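Local coordinates for protein N-terminal acetyltransferase B complex subunit MDM20 (Candida albicans, PDB 5K04) that serves as the auxiliary, non-catalytic subunit of the NatB N-terminal acetyltransferase complex, probably acting as a helical scaffold around the catalytic subunit, at residues L96-A101 / C113-D118; S386-T391 / P654-S659. One frame throughout, in Å; residues are numbered along the deposited sequence.

Contact 1: L96-A101 / C113-D118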
loop_
_atom_site.group_PDB
_atom_site.type_symbol
_atom_site.label_atom_id
_atom_site.label_comp_id
_atom_site.label_asym_id
_atom_site.label_seq_id
_atom_site.Cartn_x
_atom_site.Cartn_y
_atom_site.Cartn_z
ATOM N N LEU A 96 -29.568 14.796 -10.167
ATOM C CA LEU A 96 -30.793 15.094 -10.899
ATOM C C LEU A 96 -30.554 15.327 -12.392
ATOM O O LEU A 96 -31.468 15.118 -13.197
ATOM C CB LEU A 96 -31.478 16.307 -10.265
ATOM C CG LEU A 96 -33.010 16.251 -10.188
ATOM C CD1 LEU A 96 -33.469 14.917 -9.591
ATOM C CD2 LEU A 96 -33.539 17.425 -9.374
ATOM N N VAL A 97 -29.356 15.770 -12.787
ATOM C CA VAL A 97 -29.086 15.975 -14.209
ATOM C C VAL A 97 -29.216 14.662 -14.966
ATOM O O VAL A 97 -29.854 14.590 -16.021
ATOM C CB VAL A 97 -27.694 16.597 -14.416
ATOM C CG1 VAL A 97 -27.593 17.174 -15.823
ATOM C CG2 VAL A 97 -27.430 17.666 -13.394
ATOM N N TYR A 98 -28.602 13.601 -14.433
ATOM C CA TYR A 98 -28.673 12.299 -15.084
ATOM C C TYR A 98 -30.076 11.708 -14.986
ATOM O O TYR A 98 -30.606 11.193 -15.979
ATOM C CB TYR A 98 -27.648 11.357 -14.462
ATOM C CG TYR A 98 -26.214 11.526 -14.933
ATOM C CD1 TYR A 98 -25.782 10.939 -16.112
ATOM C CD2 TYR A 98 -25.277 12.213 -14.167
ATOM C CE1 TYR A 98 -24.463 11.062 -16.539
ATOM C CE2 TYR A 98 -23.957 12.330 -14.582
ATOM C CZ TYR A 98 -23.559 11.755 -15.773
ATOM O OH TYR A 98 -22.256 11.868 -16.200
ATOM N N GLU A 99 -30.689 11.778 -13.795
ATOM C CA GLU A 99 -32.021 11.206 -13.593
ATOM C C GLU A 99 -33.046 11.857 -14.508
ATOM O O GLU A 99 -33.916 11.178 -15.067
ATOM C CB GLU A 99 -32.457 11.362 -12.136
ATOM C CG GLU A 99 -31.569 10.670 -11.118
ATOM C CD GLU A 99 -32.060 10.855 -9.692
ATOM O OE1 GLU A 99 -33.238 10.548 -9.419
ATOM O OE2 GLU A 99 -31.269 11.324 -8.849
ATOM N N ASN A 100 -32.970 13.179 -14.658
ATOM C CA ASN A 100 -33.890 13.865 -15.555
ATOM C C ASN A 100 -33.695 13.398 -16.989
ATOM O O ASN A 100 -34.669 13.217 -17.727
ATOM C CB ASN A 100 -33.702 15.381 -15.442
ATOM C CG ASN A 100 -34.265 15.952 -14.138
ATOM O OD1 ASN A 100 -35.146 15.361 -13.512
ATOM N ND2 ASN A 100 -33.749 17.105 -13.729
ATOM N N ALA A 101 -32.442 13.170 -17.392
ATOM C CA ALA A 101 -32.169 12.720 -18.755
ATOM C C ALA A 101 -32.686 11.304 -18.986
ATOM O O ALA A 101 -33.261 11.006 -20.039
ATOM C CB ALA A 101 -30.667 12.794 -19.042
ATOM N N CYS A 113 -26.328 5.849 -17.916
ATOM C CA CYS A 113 -25.978 5.251 -16.634
ATOM C C CYS A 113 -24.506 4.850 -16.587
ATOM O O CYS A 113 -23.840 5.054 -15.568
ATOM C CB CYS A 113 -26.895 4.056 -16.353
ATOM S SG CYS A 113 -28.563 4.483 -15.836
ATOM N N LEU A 114 -23.958 4.348 -17.707
ATOM C CA LEU A 114 -22.556 3.919 -17.717
ATOM C C LEU A 114 -21.602 5.105 -17.645
ATOM O O LEU A 114 -20.550 5.016 -17.003
ATOM C CB LEU A 114 -22.257 3.069 -18.959
ATOM C CG LEU A 114 -22.987 1.713 -18.991
ATOM C CD1 LEU A 114 -22.639 0.893 -20.228
ATOM C CD2 LEU A 114 -22.758 0.896 -17.715
ATOM N N SER A 115 -21.940 6.218 -18.311
ATOM C CA SER A 115 -21.168 7.455 -18.163
ATOM C C SER A 115 -21.235 7.964 -16.722
ATOM O O SER A 115 -20.211 8.273 -16.106
ATOM C CB SER A 115 -21.698 8.507 -19.150
ATOM O OG SER A 115 -21.254 9.814 -18.846
ATOM N N TRP A 116 -22.458 8.056 -16.180
ATOM C CA TRP A 116 -22.693 8.372 -14.775
ATOM C C TRP A 116 -21.827 7.522 -13.856
ATOM O O TRP A 116 -21.200 8.028 -12.920
ATOM C CB TRP A 116 -24.175 8.139 -14.469
ATOM C CG TRP A 116 -24.666 8.760 -13.225
ATOM C CD1 TRP A 116 -23.949 9.523 -12.345
ATOM C CD2 TRP A 116 -26.003 8.695 -12.709
ATOM N NE1 TRP A 116 -24.758 9.935 -11.314
ATOM C CE2 TRP A 116 -26.021 9.433 -11.510
ATOM C CE3 TRP A 116 -27.174 8.066 -13.133
ATOM C CZ2 TRP A 116 -27.172 9.564 -10.735
ATOM C CZ3 TRP A 116 -28.320 8.200 -12.370
ATOM C CH2 TRP A 116 -28.313 8.946 -11.183
ATOM N N PHE A 117 -21.795 6.216 -14.109
ATOM C CA PHE A 117 -21.085 5.293 -13.235
ATOM C C PHE A 117 -19.576 5.444 -13.388
ATOM O O PHE A 117 -18.851 5.545 -12.394
ATOM C CB PHE A 117 -21.541 3.861 -13.545
ATOM C CG PHE A 117 -20.746 2.794 -12.852
ATOM C CD1 PHE A 117 -20.715 2.712 -11.464
ATOM C CD2 PHE A 117 -20.046 1.855 -13.590
ATOM C CE1 PHE A 117 -19.978 1.721 -10.829
ATOM C CE2 PHE A 117 -19.316 0.858 -12.965
ATOM C CZ PHE A 117 -19.281 0.792 -11.578
ATOM N N ASP A 118 -19.094 5.473 -14.637
ATOM C CA ASP A 118 -17.663 5.610 -14.895
ATOM C C ASP A 118 -17.116 6.901 -14.310
ATOM O O ASP A 118 -15.998 6.929 -13.792
ATOM C CB ASP A 118 -17.392 5.552 -16.395
ATOM C CG ASP A 118 -17.616 4.166 -16.964
ATOM O OD1 ASP A 118 -17.930 3.246 -16.178
ATOM O OD2 ASP A 118 -17.475 3.989 -18.186
#

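Contact 2: S386-T391 / P654-S659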
loop_
_atom_site.group_PDB
_atom_site.type_symbol
_atom_site.label_atom_id
_atom_site.label_comp_id
_atom_site.label_asym_id
_atom_site.label_seq_id
_atom_site.Cartn_x
_atom_site.Cartn_y
_atom_site.Cartn_z
ATOM N N SER A 386 20.015 5.206 20.008
ATOM C CA SER A 386 19.787 6.508 19.380
ATOM C C SER A 386 20.970 7.458 19.523
ATOM O O SER A 386 20.960 8.517 18.909
ATOM C CB SER A 386 18.527 7.210 19.911
ATOM O OG SER A 386 18.743 7.692 21.221
ATOM N N SER A 387 22.006 7.107 20.281
ATOM C CA SER A 387 23.198 7.933 20.279
ATOM C C SER A 387 23.867 7.852 18.905
ATOM O O SER A 387 23.899 6.783 18.301
ATOM C CB SER A 387 24.168 7.496 21.380
ATOM O OG SER A 387 24.900 6.346 21.016
ATOM N N PRO A 388 24.377 8.972 18.373
ATOM C CA PRO A 388 24.939 8.957 17.002
ATOM C C PRO A 388 26.151 8.050 16.823
ATOM O O PRO A 388 26.344 7.502 15.732
ATOM C CB PRO A 388 25.298 10.434 16.752
ATOM C CG PRO A 388 25.356 11.075 18.135
ATOM C CD PRO A 388 24.353 10.329 18.951
ATOM N N GLN A 389 26.980 7.885 17.857
ATOM C CA GLN A 389 28.064 6.907 17.812
ATOM C C GLN A 389 27.530 5.484 17.674
ATOM O O GLN A 389 28.106 4.663 16.951
ATOM C CB GLN A 389 28.911 7.023 19.075
ATOM C CG GLN A 389 30.065 6.060 19.177
ATOM C CD GLN A 389 31.091 6.584 20.152
ATOM O OE1 GLN A 389 30.872 7.606 20.808
ATOM N NE2 GLN A 389 32.219 5.899 20.258
ATOM N N ASN A 390 26.449 5.164 18.392
ATOM C CA ASN A 390 25.890 3.824 18.281
ATOM C C ASN A 390 25.271 3.613 16.908
ATOM O O ASN A 390 25.389 2.532 16.320
ATOM C CB ASN A 390 24.863 3.603 19.387
ATOM C CG ASN A 390 24.057 2.330 19.191
ATOM O OD1 ASN A 390 23.065 2.316 18.474
ATOM N ND2 ASN A 390 24.473 1.263 19.856
ATOM N N THR A 391 24.625 4.651 16.379
ATOM C CA THR A 391 23.999 4.576 15.062
ATOM C C THR A 391 25.042 4.361 13.969
ATOM O O THR A 391 24.859 3.533 13.069
ATOM C CB THR A 391 23.202 5.859 14.833
ATOM O OG1 THR A 391 22.092 5.869 15.735
ATOM C CG2 THR A 391 22.716 5.975 13.388
ATOM N N PRO A 654 19.625 21.229 16.577
ATOM C CA PRO A 654 19.539 20.343 17.733
ATOM C C PRO A 654 20.869 20.303 18.464
ATOM O O PRO A 654 21.935 20.473 17.867
ATOM C CB PRO A 654 19.190 18.988 17.112
ATOM C CG PRO A 654 19.767 19.060 15.726
ATOM C CD PRO A 654 19.710 20.499 15.297
ATOM N N GLU A 655 20.788 20.083 19.786
ATOM C CA GLU A 655 22.006 20.007 20.594
ATOM C C GLU A 655 22.885 18.830 20.186
ATOM O O GLU A 655 24.102 18.868 20.399
ATOM C CB GLU A 655 21.663 19.932 22.083
ATOM C CG GLU A 655 20.906 18.713 22.500
ATOM C CD GLU A 655 20.546 18.746 23.980
ATOM O OE1 GLU A 655 21.129 19.580 24.714
ATOM O OE2 GLU A 655 19.675 17.949 24.407
ATOM N N ASN A 656 22.295 17.777 19.612
ATOM C CA ASN A 656 23.059 16.728 18.937
ATOM C C ASN A 656 23.183 17.118 17.469
ATOM O O ASN A 656 22.279 16.860 16.666
ATOM C CB ASN A 656 22.384 15.370 19.086
ATOM C CG ASN A 656 22.966 14.327 18.128
ATOM O OD1 ASN A 656 24.145 14.378 17.775
ATOM N ND2 ASN A 656 22.134 13.386 17.704
ATOM N N LEU A 657 24.323 17.721 17.112
ATOM C CA LEU A 657 24.516 18.232 15.756
ATOM C C LEU A 657 24.440 17.142 14.694
ATOM O O LEU A 657 24.136 17.444 13.532
ATOM C CB LEU A 657 25.859 18.961 15.665
ATOM C CG LEU A 657 25.847 20.349 16.304
ATOM C CD1 LEU A 657 27.239 20.963 16.408
ATOM C CD2 LEU A 657 24.960 21.219 15.467
ATOM N N LEU A 658 24.714 15.885 15.055
ATOM C CA LEU A 658 24.646 14.794 14.090
ATOM C C LEU A 658 23.213 14.342 13.794
ATOM O O LEU A 658 23.001 13.625 12.807
ATOM C CB LEU A 658 25.490 13.618 14.583
ATOM C CG LEU A 658 27.000 13.859 14.595
ATOM C CD1 LEU A 658 27.669 12.683 15.256
ATOM C CD2 LEU A 658 27.583 14.062 13.214
ATOM N N SER A 659 22.235 14.756 14.611
ATOM C CA SER A 659 20.835 14.436 14.346
ATOM C C SER A 659 20.379 14.987 13.005
ATOM O O SER A 659 20.653 16.146 12.657
ATOM C CB SER A 659 19.923 14.993 15.436
ATOM O OG SER A 659 18.564 14.735 15.096
#

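Contact 1: L96-A101 / C113-D118
Tyr-98 and Trp-116 meet face to face between two neighbouring helices, and their rings carry most of the contact. The phenol ring and the five-membered ring of the indole form an offset stack. Their centroids are 3.9 Å apart and their planes only 2° from parallel. The two side chains point in opposite directions and overlap along their length, each reaching toward the other's backbone. The Trp-116 chi1 of -163° turns CG away from its own N and carries the indole across to the helix of Tyr-98.

Two CH-pi contacts extend the stack. Tyr-98 CB lies over the six-membered ring of Trp-116, 3.6 Å from its centroid. In return, Trp-116 CB lies over the Tyr-98 ring, 3.7 Å from that centroid. Each ring thus covers the start of the other side chain. At the far end of the indole, Glu-99 CG touches Trp-116 CH2 at 3.7 Å.

Polar contact is slight. Tyr-98 OH gives a weak hydrogen bond to Ser-115 OG at 3.5 Å, near the plane of the phenol ring. Ser-115 OG also bonds to Glu-79 of helix 75-87. The carboxylate of Glu-99 turns to Tyr-135 of helix 126-138, so Glu-99 and Ser-115 tie the two helices to their neighbours.

The helix axes run antiparallel at 167° and come within 10.8 Å, a spacing that the interleaved rings fill. This is an antiparallel helical hairpin, consistent with the TPR-like architecture of the family.

Contact 2: S386-T391 / P654-S659
Pro-388 meets Asn-656 and Leu-658 where the start of helix 388-404 faces a turn from much later in the chain. Just before it, Ser-387 is the N-cap of that helix. Its OG accepts a hydrogen bond from Asn-390 N at 3.3 Å, and Asp-385 is a further partner of the hydroxyl.

Pro-388, in the first turn of the helix, makes all the contacts across the gap. Two neighbouring ring atoms do the touching. CG lies 3.5 Å from Asn-656 OD1, a van der Waals approach with no hydrogen bond. CB packs on Leu-658 CD1 at 3.6 Å. The leucine CG stands anti to its carbonyl carbon (chi1 -69°), which leaves CD1 beside the proline ring. Leu-658 also touches Gln-711 of helix 707-717. Thr-391 N then bonds to Ser-387 O and closes the first helical turn.

The Asn-656 amide is held from its own side. OD1 accepts from Leu-658 N at 3.2 Å, with the donor well above the carbonyl plane, 64° out of it. This closes an Asx turn. Ser-659 N bonds to Asn-656 O at 2.9 Å and closes a type I beta turn from Asn-656 to Ser-659, which overlaps the Asx turn. The two bonds help shape the loop that presents Asn-656 and Leu-658 to the proline.

The arrangement is a capped helix N terminus, with proline in the first turn, packed on an Asx turn and type I beta turn that lead into helix 661-682.

Overall arrangement
From the N terminus, the chain first reaches contact 1. It closes a short loop there, with 11 residues between its segments, and pairs helix 91-104 with helix 109-120. The chain then runs on through many helices to contact 2. This contact spans 262 residues, mostly helical, and brings the start of helix 388-404 to the loop before helix 661-682. The two contacts are in series and neither nest nor cross. The centres of contact 1 and contact 2 are about 60 Å apart. They lie on opposite sides of the chain's centre. Contact 1 is local and joins successive helices, whereas contact 2 ties a middle part of the chain to its C-terminal part.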